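Local coordinates for protein cytidine deaminase (Burkholderia pseudomallei, PDB 3DMO) that hydrolytically deaminates cytidine and 2'-deoxycytidine to uridine and 2'-deoxyuridine at a zinc centre, probably salvaging these nucleosides for making UMP, at residues A36-N41 against A81-V86. Residues are numbered along the deposited sequence; the frame is centred on the assembly and turned at random.
Sequences AALVTN and AAIAVV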
ATOM      1  N   ALA A  36       3.008 -10.579  15.684  1.00 18.38           N
ATOM      2  CA  ALA A  36       1.591 -10.805  15.910  1.00 18.53           C
ATOM      3  C   ALA A  36       1.324 -12.288  15.943  1.00 18.71           C
ATOM      4  O   ALA A  36       2.047 -13.075  15.333  1.00 19.51           O
ATOM      5  CB  ALA A  36       0.750 -10.136  14.821  1.00 17.94           C
ATOM      6  N   ALA A  37       0.299 -12.672  16.687  1.00 19.15           N
ATOM      7  CA  ALA A  37      -0.138 -14.057  16.702  1.00 19.31           C
ATOM      8  C   ALA A  37      -1.648 -14.098  16.665  1.00 19.38           C
ATOM      9  O   ALA A  37      -2.317 -13.461  17.475  1.00 19.05           O
ATOM     10  CB  ALA A  37       0.389 -14.781  17.922  1.00 19.70           C
ATOM     11  N   LEU A  38      -2.160 -14.866  15.713  1.00 19.91           N
ATOM     12  CA  LEU A  38      -3.581 -14.934  15.408  1.00 20.32           C
ATOM     13  C   LEU A  38      -4.061 -16.335  15.743  1.00 20.39           C
ATOM     14  O   LEU A  38      -3.424 -17.318  15.337  1.00 20.89           O
ATOM     15  CB  LEU A  38      -3.756 -14.674  13.909  1.00 20.69           C
ATOM     16  CG  LEU A  38      -5.112 -14.696  13.227  1.00 20.87           C
ATOM     17  CD1 LEU A  38      -6.003 -13.565  13.737  1.00 20.82           C
ATOM     18  CD2 LEU A  38      -4.880 -14.575  11.728  1.00 20.85           C
ATOM     19  N   VAL A  39      -5.159 -16.442  16.489  1.00 19.82           N
ATOM     20  CA  VAL A  39      -5.703 -17.758  16.815  1.00 20.26           C
ATOM     21  C   VAL A  39      -7.067 -17.895  16.167  1.00 20.26           C
ATOM     22  O   VAL A  39      -7.892 -17.000  16.273  1.00 19.63           O
ATOM     23  CB  VAL A  39      -5.741 -18.054  18.355  1.00 20.20           C
ATOM     24  CG1 VAL A  39      -6.626 -17.057  19.116  1.00 20.27           C
ATOM     25  CG2 VAL A  39      -6.173 -19.511  18.608  1.00 20.55           C
ATOM     26  N   THR A  40      -7.281 -19.013  15.484  1.00 20.66           N
ATOM     27  CA  THR A  40      -8.484 -19.213  14.688  1.00 21.39           C
ATOM     28  C   THR A  40      -9.610 -19.859  15.492  1.00 21.94           C
ATOM     29  O   THR A  40      -9.421 -20.263  16.640  1.00 21.86           O
ATOM     30  CB  THR A  40      -8.190 -20.101  13.464  1.00 21.13           C
ATOM     31  OG1 THR A  40      -7.864 -21.422  13.908  1.00 21.54           O
ATOM     32  CG2 THR A  40      -7.016 -19.551  12.660  1.00 20.57           C
ATOM     33  N   ASN A  41     -10.771 -19.969  14.859  1.00 22.58           N
ATOM     34  CA  ASN A  41     -11.927 -20.660  15.427  1.00 23.05           C
ATOM     35  C   ASN A  41     -11.656 -22.099  15.908  1.00 23.58           C
ATOM     36  O   ASN A  41     -12.250 -22.534  16.899  1.00 24.55           O
ATOM     37  CB  ASN A  41     -13.140 -20.575  14.475  1.00 22.83           C
ATOM     38  CG  ASN A  41     -12.854 -21.101  13.062  1.00 22.39           C
ATOM     39  OD1 ASN A  41     -11.757 -21.551  12.746  1.00 23.50           O
ATOM     40  ND2 ASN A  41     -13.875 -21.045  12.204  1.00 23.87           N
ATOM     41  N   ALA A  81     -10.543 -15.855  16.304  1.00 20.36           N
ATOM     42  CA  ALA A  81     -10.959 -15.599  17.680  1.00 20.58           C
ATOM     43  C   ALA A  81     -10.262 -14.376  18.279  1.00 20.12           C
ATOM     44  O   ALA A  81     -10.898 -13.545  18.930  1.00 20.75           O
ATOM     45  CB  ALA A  81     -10.685 -16.822  18.534  1.00 20.69           C
ATOM     46  N   ALA A  82      -8.952 -14.279  18.066  1.00 19.55           N
ATOM     47  CA  ALA A  82      -8.140 -13.229  18.685  1.00 18.86           C
ATOM     48  C   ALA A  82      -6.830 -13.030  17.944  1.00 18.86           C
ATOM     49  O   ALA A  82      -6.301 -13.966  17.315  1.00 18.88           O
ATOM     50  CB  ALA A  82      -7.848 -13.569  20.158  1.00 18.81           C
ATOM     51  N   ILE A  83      -6.299 -11.813  18.049  1.00 18.24           N
ATOM     52  CA  ILE A  83      -4.954 -11.496  17.580  1.00 18.24           C
ATOM     53  C   ILE A  83      -4.198 -10.733  18.673  1.00 17.98           C
ATOM     54  O   ILE A  83      -4.760  -9.842  19.305  1.00 18.56           O
ATOM     55  CB  ILE A  83      -4.989 -10.706  16.229  1.00 18.43           C
ATOM     56  CG1 ILE A  83      -3.588 -10.606  15.604  1.00 18.61           C
ATOM     57  CG2 ILE A  83      -5.678  -9.352  16.385  1.00 19.13           C
ATOM     58  CD1 ILE A  83      -3.600 -10.050  14.174  1.00 18.80           C
ATOM     59  N   ALA A  84      -2.955 -11.142  18.943  1.00 17.75           N
ATOM     60  CA  ALA A  84      -2.053 -10.391  19.836  1.00 16.93           C
ATOM     61  C   ALA A  84      -1.001  -9.685  18.996  1.00 17.19           C
ATOM     62  O   ALA A  84      -0.517 -10.250  18.018  1.00 17.26           O
ATOM     63  CB  ALA A  84      -1.372 -11.331  20.844  1.00 16.94           C
ATOM     64  N   VAL A  85      -0.659  -8.448  19.363  1.00 17.35           N
ATOM     65  CA  VAL A  85       0.358  -7.664  18.644  1.00 17.12           C
ATOM     66  C   VAL A  85       1.349  -7.109  19.679  1.00 17.27           C
ATOM     67  O   VAL A  85       0.932  -6.620  20.740  1.00 16.78           O
ATOM     68  CB  VAL A  85      -0.276  -6.490  17.833  1.00 17.03           C
ATOM     69  CG1 VAL A  85       0.731  -5.903  16.816  1.00 17.00           C
ATOM     70  CG2 VAL A  85      -1.550  -6.945  17.125  1.00 17.76           C
ATOM     71  N   VAL A  86       2.648  -7.178  19.373  1.00 17.46           N
ATOM     72  CA  VAL A  86       3.688  -6.734  20.315  1.00 18.06           C
ATOM     73  C   VAL A  86       4.817  -5.977  19.598  1.00 18.53           C
ATOM     74  O   VAL A  86       5.250  -6.368  18.516  1.00 18.01           O
ATOM     75  CB  VAL A  86       4.250  -7.926  21.167  1.00 18.05           C
ATOM     76  CG1 VAL A  86       4.897  -9.008  20.289  1.00 18.40           C
ATOM     77  CG2 VAL A  86       5.227  -7.427  22.215  1.00 18.63           C
TER
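A37 and A84 form a hydrogen-bonded antiparallel pair, A37 N giving to A84 O at 2.9 Å and A84 N returning to A37 O at 2.8 Å. Two residues on, V39 N donates almost straight into the carbonyl of A82, 2.8 Å to its O with 172° at the hydrogen. The exchange is then uneven. V39 O takes A81 N at 2.9 Å, in the carbonyl plane, and A82 N over a weak 3.4 Å, so two successive residues face V39 in a classic beta bulge. CA-H...O contacts add to these bonds, I83 CA to A37 O and L38 CA to A82 O between the two pairs, A36 CA to A84 O beyond A37.

Apolar side chains meet on both faces of the sheet. Beside A36 and V85, L38 and I83 pack obliquely: with CG anti to the backbone N (chi1 179°), L38 rests CD1 3.9 Å from I83 CB. The reverse face carries A37, A84, V39 and A82. Here V39 CG1 stands between its own N and carbonyl carbon (chi1 61°) and meets A82 CB at 3.8 Å, while A81 CB, brought in by the bulge, also lies against V39 CG1.

The pair joins two inner strands of the deaminase sheet, 34-40 and 80-87, which 45-49 and 112-116 extend through backbone bonds of L38 with F46 and I83 with V114. Helix 11-22 lies against A37 and A84; helix 62-72 covers A36, L38 and V85, the last touching E63, the predicted proton donor, near the zinc bound by C61, C96 and C99.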